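Local coordinates for protein sesquisabinene B synthase 2 (Santalum album, PDB 6A2A) that probably cyclises farnesyl diphosphate to the sesquiterpene sesquisabinene B with the help of magnesium or manganese ions, at residues Phe84-Arg89 / Phe128-Glu133; Thr392-Trp397 / Asp411-Ser416. All blocks are in the same frame, centred on the assembly; numbering follows the deposited sequence.

Contact 1: residues Phe84-Arg89 / Phe128-Glu133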
loop_
_atom_site.group_PDB
_atom_site.type_symbol
_atom_site.label_atom_id
_atom_site.label_comp_id
_atom_site.label_asym_id
_atom_site.label_seq_id
_atom_site.Cartn_x
_atom_site.Cartn_y
_atom_site.Cartn_z
ATOM N N PHE A 84 -34.011 -7.436 -25.435
ATOM C CA PHE A 84 -32.659 -7.262 -25.719
ATOM C C PHE A 84 -31.981 -6.449 -24.599
ATOM O O PHE A 84 -30.880 -6.821 -24.159
ATOM C CB PHE A 84 -32.489 -6.523 -27.045
ATOM C CG PHE A 84 -31.104 -6.537 -27.603
ATOM C CD1 PHE A 84 -30.618 -7.659 -28.244
ATOM C CD2 PHE A 84 -30.271 -5.433 -27.498
ATOM C CE1 PHE A 84 -29.337 -7.689 -28.754
ATOM C CE2 PHE A 84 -28.987 -5.472 -28.011
ATOM C CZ PHE A 84 -28.524 -6.600 -28.647
ATOM N N ILE A 85 -32.619 -5.364 -24.170
ATOM C CA ILE A 85 -31.981 -4.532 -23.103
ATOM C C ILE A 85 -32.050 -5.266 -21.747
ATOM O O ILE A 85 -31.167 -5.030 -20.896
ATOM C CB ILE A 85 -32.595 -3.116 -23.046
ATOM C CG1 ILE A 85 -34.091 -3.139 -22.766
ATOM C CG2 ILE A 85 -32.272 -2.329 -24.309
ATOM C CD1 ILE A 85 -34.646 -1.832 -22.267
ATOM N N ASP A 86 -33.020 -6.137 -21.522
ATOM C CA ASP A 86 -33.041 -7.047 -20.338
ATOM C C ASP A 86 -31.833 -7.971 -20.375
ATOM O O ASP A 86 -31.153 -8.125 -19.414
ATOM C CB ASP A 86 -34.349 -7.780 -20.187
ATOM C CG ASP A 86 -34.515 -8.420 -18.797
ATOM O OD1 ASP A 86 -34.213 -7.680 -17.801
ATOM O OD2 ASP A 86 -34.997 -9.591 -18.692
ATOM N N THR A 87 -31.521 -8.513 -21.558
ATOM C CA THR A 87 -30.322 -9.350 -21.792
ATOM C C THR A 87 -29.027 -8.580 -21.560
ATOM O O THR A 87 -28.100 -9.072 -20.899
ATOM C CB THR A 87 -30.360 -9.904 -23.243
ATOM O OG1 THR A 87 -31.570 -10.632 -23.341
ATOM C CG2 THR A 87 -29.201 -10.804 -23.555
ATOM N N VAL A 88 -28.958 -7.360 -22.046
ATOM C CA VAL A 88 -27.775 -6.528 -21.857
ATOM C C VAL A 88 -27.514 -6.335 -20.349
ATOM O O VAL A 88 -26.426 -6.447 -19.884
ATOM C CB VAL A 88 -27.945 -5.129 -22.534
ATOM C CG1 VAL A 88 -26.838 -4.176 -22.172
ATOM C CG2 VAL A 88 -28.004 -5.237 -24.028
ATOM N N ARG A 89 -28.562 -6.041 -19.628
ATOM C CA ARG A 89 -28.469 -5.820 -18.186
ATOM C C ARG A 89 -28.002 -7.065 -17.475
ATOM O O ARG A 89 -27.141 -7.060 -16.660
ATOM C CB ARG A 89 -29.836 -5.439 -17.655
ATOM C CG ARG A 89 -29.955 -5.371 -16.148
ATOM C CD ARG A 89 -30.404 -6.670 -15.551
ATOM N NE ARG A 89 -30.515 -6.659 -14.105
ATOM C CZ ARG A 89 -31.594 -6.326 -13.440
ATOM N NH1 ARG A 89 -32.674 -5.957 -14.069
ATOM N NH2 ARG A 89 -31.601 -6.383 -12.138
ATOM N N PHE A 128 -43.665 -3.981 -17.356
ATOM C CA PHE A 128 -43.868 -3.490 -16.009
ATOM C C PHE A 128 -42.522 -3.403 -15.289
ATOM O O PHE A 128 -42.158 -2.361 -14.666
ATOM C CB PHE A 128 -44.836 -4.378 -15.239
ATOM C CG PHE A 128 -44.999 -4.034 -13.774
ATOM C CD1 PHE A 128 -44.120 -4.534 -12.811
ATOM C CD2 PHE A 128 -46.005 -3.178 -13.340
ATOM C CE1 PHE A 128 -44.275 -4.211 -11.475
ATOM C CE2 PHE A 128 -46.143 -2.839 -12.006
ATOM C CZ PHE A 128 -45.275 -3.362 -11.066
ATOM N N ARG A 129 -41.759 -4.478 -15.401
ATOM C CA ARG A 129 -40.479 -4.512 -14.651
ATOM C C ARG A 129 -39.449 -3.539 -15.214
ATOM O O ARG A 129 -38.815 -2.805 -14.421
ATOM C CB ARG A 129 -39.911 -5.932 -14.587
ATOM C CG ARG A 129 -38.520 -5.976 -13.960
ATOM C CD ARG A 129 -38.125 -7.389 -13.541
ATOM N NE ARG A 129 -37.931 -8.272 -14.703
ATOM C CZ ARG A 129 -36.910 -8.279 -15.512
ATOM N NH1 ARG A 129 -35.895 -7.438 -15.352
ATOM N NH2 ARG A 129 -36.888 -9.167 -16.521
ATOM N N ILE A 130 -39.208 -3.532 -16.525
ATOM C CA ILE A 130 -38.183 -2.738 -17.122
ATOM C C ILE A 130 -38.518 -1.262 -16.916
ATOM O O ILE A 130 -37.622 -0.452 -16.701
ATOM C CB ILE A 130 -37.974 -3.042 -18.621
ATOM C CG1 ILE A 130 -37.647 -4.517 -18.890
ATOM C CG2 ILE A 130 -36.902 -2.142 -19.192
ATOM C CD1 ILE A 130 -36.256 -4.919 -18.498
ATOM N N MET A 131 -39.780 -0.929 -17.120
ATOM C CA MET A 131 -40.219 0.484 -16.858
ATOM C C MET A 131 -39.887 0.898 -15.408
ATOM O O MET A 131 -39.192 1.915 -15.206
ATOM C CB MET A 131 -41.706 0.630 -17.131
ATOM C CG MET A 131 -42.090 0.526 -18.611
ATOM S SD MET A 131 -41.270 1.663 -19.678
ATOM C CE MET A 131 -41.522 0.892 -21.279
ATOM N N ARG A 132 -40.312 0.129 -14.429
ATOM C CA ARG A 132 -40.096 0.494 -13.033
ATOM C C ARG A 132 -38.617 0.473 -12.671
ATOM O O ARG A 132 -38.164 1.387 -11.921
ATOM C CB ARG A 132 -40.911 -0.375 -12.084
ATOM C CG ARG A 132 -42.396 -0.038 -12.059
ATOM C CD ARG A 132 -43.042 -0.564 -10.834
ATOM N NE ARG A 132 -44.451 -0.242 -10.695
ATOM C CZ ARG A 132 -45.138 -0.310 -9.562
ATOM N NH1 ARG A 132 -44.545 -0.662 -8.421
ATOM N NH2 ARG A 132 -46.429 -0.050 -9.572
ATOM N N GLU A 133 -37.841 -0.481 -13.169
ATOM C CA GLU A 133 -36.367 -0.428 -12.914
ATOM C C GLU A 133 -35.782 0.884 -13.411
ATOM O O GLU A 133 -34.718 1.304 -12.953
ATOM C CB GLU A 133 -35.666 -1.574 -13.655
ATOM C CG GLU A 133 -35.998 -2.922 -13.086
ATOM C CD GLU A 133 -35.512 -4.097 -13.935
ATOM O OE1 GLU A 133 -35.104 -3.842 -15.081
ATOM O OE2 GLU A 133 -35.439 -5.223 -13.386
HETATM O O HOH W 1 -33.435 -5.292 -16.846
HETATM O O HOH W 2 -34.188 -5.298 -11.107
#
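A four-residue salt-bridge network, Asp86, Arg89, Arg129 and Glu133, ties two helices of the mainly alpha-helical N-terminal domain of this plant terpene synthase. Arg129 grips the Asp86 carboxylate end-on with two nitrogens: NH1 donates to Asp86 OD1 at 3.0 Å and NH2 to Asp86 OD2 at 2.9 Å. Both oxygens lie near the guanidinium plane, but the carboxylate is turned 50° against it. A bend at chi3 (68°) swings the Arg129 guanidinium round, and its NH1 also reaches Glu133 OE2, one helical turn on, at 3.0 Å. Arg89 NH1 donates to that same OE2 at 2.9 Å from the opposite face of the carboxylate, so one oxygen is held between two arginines. A water completes the ring, donating to Asp86 OD1 and Glu133 OE1 while accepting from Arg89 NH1; a second links Arg89 NH2 to Glu133 OE2. Beside the charges, Ile130 CD1 rests on Asp86 CB, and Ile85 CD1 meets Ile130 CG2 at 3.8 Å. The segment axes are 59° apart in direction. Helix 98-110 touches both isoleucines through Val105, Ile72 of helix 55-73 packs on Ile85, and Glu168 and Ala169 of helix 160-170 lie against Arg129.

Contact 2: residues Thr392-Trp397 / Asp411-Ser416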
loop_
_atom_site.group_PDB
_atom_site.type_symbol
_atom_site.label_atom_id
_atom_site.label_comp_id
_atom_site.label_asym_id
_atom_site.label_seq_id
_atom_site.Cartn_x
_atom_site.Cartn_y
_atom_site.Cartn_z
ATOM N N THR A 392 -20.990 -3.922 21.853
ATOM C CA THR A 392 -21.013 -3.919 23.322
ATOM C C THR A 392 -22.432 -4.180 23.880
ATOM O O THR A 392 -22.599 -4.977 24.815
ATOM C CB THR A 392 -20.378 -2.638 23.854
ATOM O OG1 THR A 392 -19.037 -2.596 23.333
ATOM C CG2 THR A 392 -20.365 -2.658 25.374
ATOM N N LYS A 393 -23.438 -3.549 23.292
ATOM C CA LYS A 393 -24.838 -3.767 23.683
ATOM C C LYS A 393 -25.226 -5.229 23.521
ATOM O O LYS A 393 -25.844 -5.808 24.421
ATOM C CB LYS A 393 -25.711 -2.778 22.915
ATOM C CG LYS A 393 -27.194 -2.817 23.255
ATOM C CD LYS A 393 -27.959 -1.654 22.647
ATOM C CE LYS A 393 -28.541 -0.719 23.674
ATOM N NZ LYS A 393 -28.938 0.573 23.062
ATOM N N GLU A 394 -24.936 -5.840 22.369
ATOM C CA GLU A 394 -25.228 -7.213 22.150
ATOM C C GLU A 394 -24.539 -8.067 23.231
ATOM O O GLU A 394 -25.172 -9.007 23.744
ATOM C CB GLU A 394 -24.777 -7.682 20.755
ATOM C CG GLU A 394 -25.738 -7.212 19.683
ATOM C CD GLU A 394 -25.403 -7.584 18.246
ATOM O OE1 GLU A 394 -24.277 -8.074 18.005
ATOM O OE2 GLU A 394 -26.251 -7.334 17.363
ATOM N N ALA A 395 -23.276 -7.773 23.546
ATOM C CA ALA A 395 -22.495 -8.571 24.538
ATOM C C ALA A 395 -23.143 -8.457 25.916
ATOM O O ALA A 395 -23.205 -9.455 26.646
ATOM C CB ALA A 395 -21.041 -8.110 24.599
ATOM N N LYS A 396 -23.595 -7.263 26.263
ATOM C CA LYS A 396 -24.292 -7.032 27.558
ATOM C C LYS A 396 -25.555 -7.903 27.637
ATOM O O LYS A 396 -25.747 -8.714 28.567
ATOM C CB LYS A 396 -24.560 -5.538 27.705
ATOM C CG LYS A 396 -25.213 -5.146 29.021
ATOM C CD LYS A 396 -25.149 -3.674 29.288
ATOM C CE LYS A 396 -26.199 -2.908 28.514
ATOM N NZ LYS A 396 -27.542 -3.016 29.136
ATOM N N TRP A 397 -26.380 -7.847 26.600
ATOM C CA TRP A 397 -27.548 -8.751 26.537
ATOM C C TRP A 397 -27.180 -10.236 26.688
ATOM O O TRP A 397 -27.880 -10.981 27.410
ATOM C CB TRP A 397 -28.303 -8.499 25.240
ATOM C CG TRP A 397 -28.909 -7.132 25.132
ATOM C CD1 TRP A 397 -29.255 -6.273 26.134
ATOM C CD2 TRP A 397 -29.416 -6.539 23.918
ATOM N NE1 TRP A 397 -29.862 -5.156 25.615
ATOM C CE2 TRP A 397 -30.002 -5.305 24.257
ATOM C CE3 TRP A 397 -29.417 -6.938 22.590
ATOM C CZ2 TRP A 397 -30.589 -4.469 23.313
ATOM C CZ3 TRP A 397 -29.932 -6.088 21.643
ATOM C CH2 TRP A 397 -30.527 -4.881 21.998
ATOM N N ASP A 411 -33.038 -2.566 16.118
ATOM C CA ASP A 411 -32.529 -1.187 16.159
ATOM C C ASP A 411 -31.028 -1.158 16.431
ATOM O O ASP A 411 -30.356 -0.272 15.939
ATOM C CB ASP A 411 -33.303 -0.374 17.172
ATOM C CG ASP A 411 -34.583 0.287 16.530
ATOM O OD1 ASP A 411 -34.589 0.680 15.299
ATOM O OD2 ASP A 411 -35.595 0.369 17.279
ATOM N N ASN A 412 -30.516 -2.099 17.206
ATOM C CA ASN A 412 -29.088 -2.223 17.437
ATOM C C ASN A 412 -28.412 -3.070 16.345
ATOM O O ASN A 412 -27.287 -2.745 15.947
ATOM C CB ASN A 412 -28.817 -2.815 18.803
ATOM C CG ASN A 412 -27.362 -2.825 19.167
ATOM O OD1 ASN A 412 -26.802 -1.752 19.401
ATOM N ND2 ASN A 412 -26.791 -4.004 19.266
ATOM N N ALA A 413 -29.051 -4.147 15.874
ATOM C CA ALA A 413 -28.395 -5.101 14.992
ATOM C C ALA A 413 -28.245 -4.590 13.549
ATOM O O ALA A 413 -27.409 -5.085 12.769
ATOM C CB ALA A 413 -29.152 -6.420 15.076
ATOM N N LEU A 414 -29.022 -3.593 13.165
ATOM C CA LEU A 414 -28.842 -2.936 11.890
ATOM C C LEU A 414 -27.556 -2.102 11.937
ATOM O O LEU A 414 -27.008 -1.848 10.888
ATOM C CB LEU A 414 -30.054 -2.089 11.499
ATOM C CG LEU A 414 -30.272 -0.815 12.316
ATOM C CD1 LEU A 414 -29.452 0.311 11.775
ATOM C CD2 LEU A 414 -31.732 -0.437 12.369
ATOM N N VAL A 415 -27.057 -1.792 13.137
ATOM C CA VAL A 415 -25.754 -1.127 13.276
ATOM C C VAL A 415 -24.673 -2.208 13.359
ATOM O O VAL A 415 -23.656 -2.116 12.661
ATOM C CB VAL A 415 -25.680 -0.204 14.504
ATOM C CG1 VAL A 415 -24.299 0.439 14.609
ATOM C CG2 VAL A 415 -26.758 0.836 14.475
ATOM N N SER A 416 -24.886 -3.265 14.153
ATOM C CA SER A 416 -23.843 -4.250 14.354
ATOM C C SER A 416 -23.492 -5.042 13.087
ATOM O O SER A 416 -22.388 -5.561 12.988
ATOM C CB SER A 416 -24.197 -5.187 15.478
ATOM O OG SER A 416 -25.278 -6.032 15.073
HETATM O O HOH W 3 -28.400 -6.294 18.556
#
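Asn412 and Glu394 carry this contact in the metal-binding domain, the alpha-helical class I terpene synthase fold, where helix 377-400 meets helix 406-416. The segment axes approach to 10.4 Å, with 127° between their directions. Glu394 is a magnesium ligand in a structure of this protein, although no metal is bound to this chain here.

Asn412 is buried, and its amide reaches Lys393 and Glu394. With CG anti to the backbone N, the amide lies between the side chains of these two residues. Its two ends meet different neighbours: OD1 lies 3.4 Å from Lys393 CD, against the aliphatic part of the lysine, while ND2 is 3.4 Å from Glu394 CG. Asn412 ND2 finds its acceptor one turn earlier on helix 377-400, at the carbonyl oxygen of Ser390, and it also donates to a water at 2.9 Å. That water in turn donates to Glu394 OE2, bridging amide and carboxylate, whose planes stand 74° apart. On the backbone side of the amide, Asn412 CB comes within 4.2 Å of Trp397 CH2, the two side chains sliding past each other in opposite directions.

Glu394 runs out extended beyond CG, which carries its carboxylate past Asn412 to Ala413 and Ser416. OE2 rests near the Ala413 methyl group and accepts from both the water and a serine hydroxyl. These two donors would be expected to steady the rotation of the carboxylate of a metal ligand. Arg457 flanks the same corner, its NE hydrogen-bonded to the Ala413 carbonyl oxygen and its NH2 weakly to Ser416 OG. The hydrogen bond from the hydroxyl, Ser416 OG to Glu394 OE2, is 2.8 Å long and comes from above the carboxylate plane, 40° out of it.

Contact 1 and contact 2 lie on opposite sides of the chain's centre, one in each of the two family regions, and do not touch: their centres are 39 Å apart and their nearest atoms about 24 Å. Only contact 2 belongs to the metal site. The side chain of Glu394 is about 6 Å from that of Asp316 and about 6 Å from that of Asp320, which bind the same magnesium ion in a structure of this protein. Contact 1 lies away from these ligands. Both use carboxylate oxygens and water, but 84-89/128-133 matches its two carboxylates with arginines, whereas 392-397/411-416 sets its one against a neutral amide and a hydroxyl.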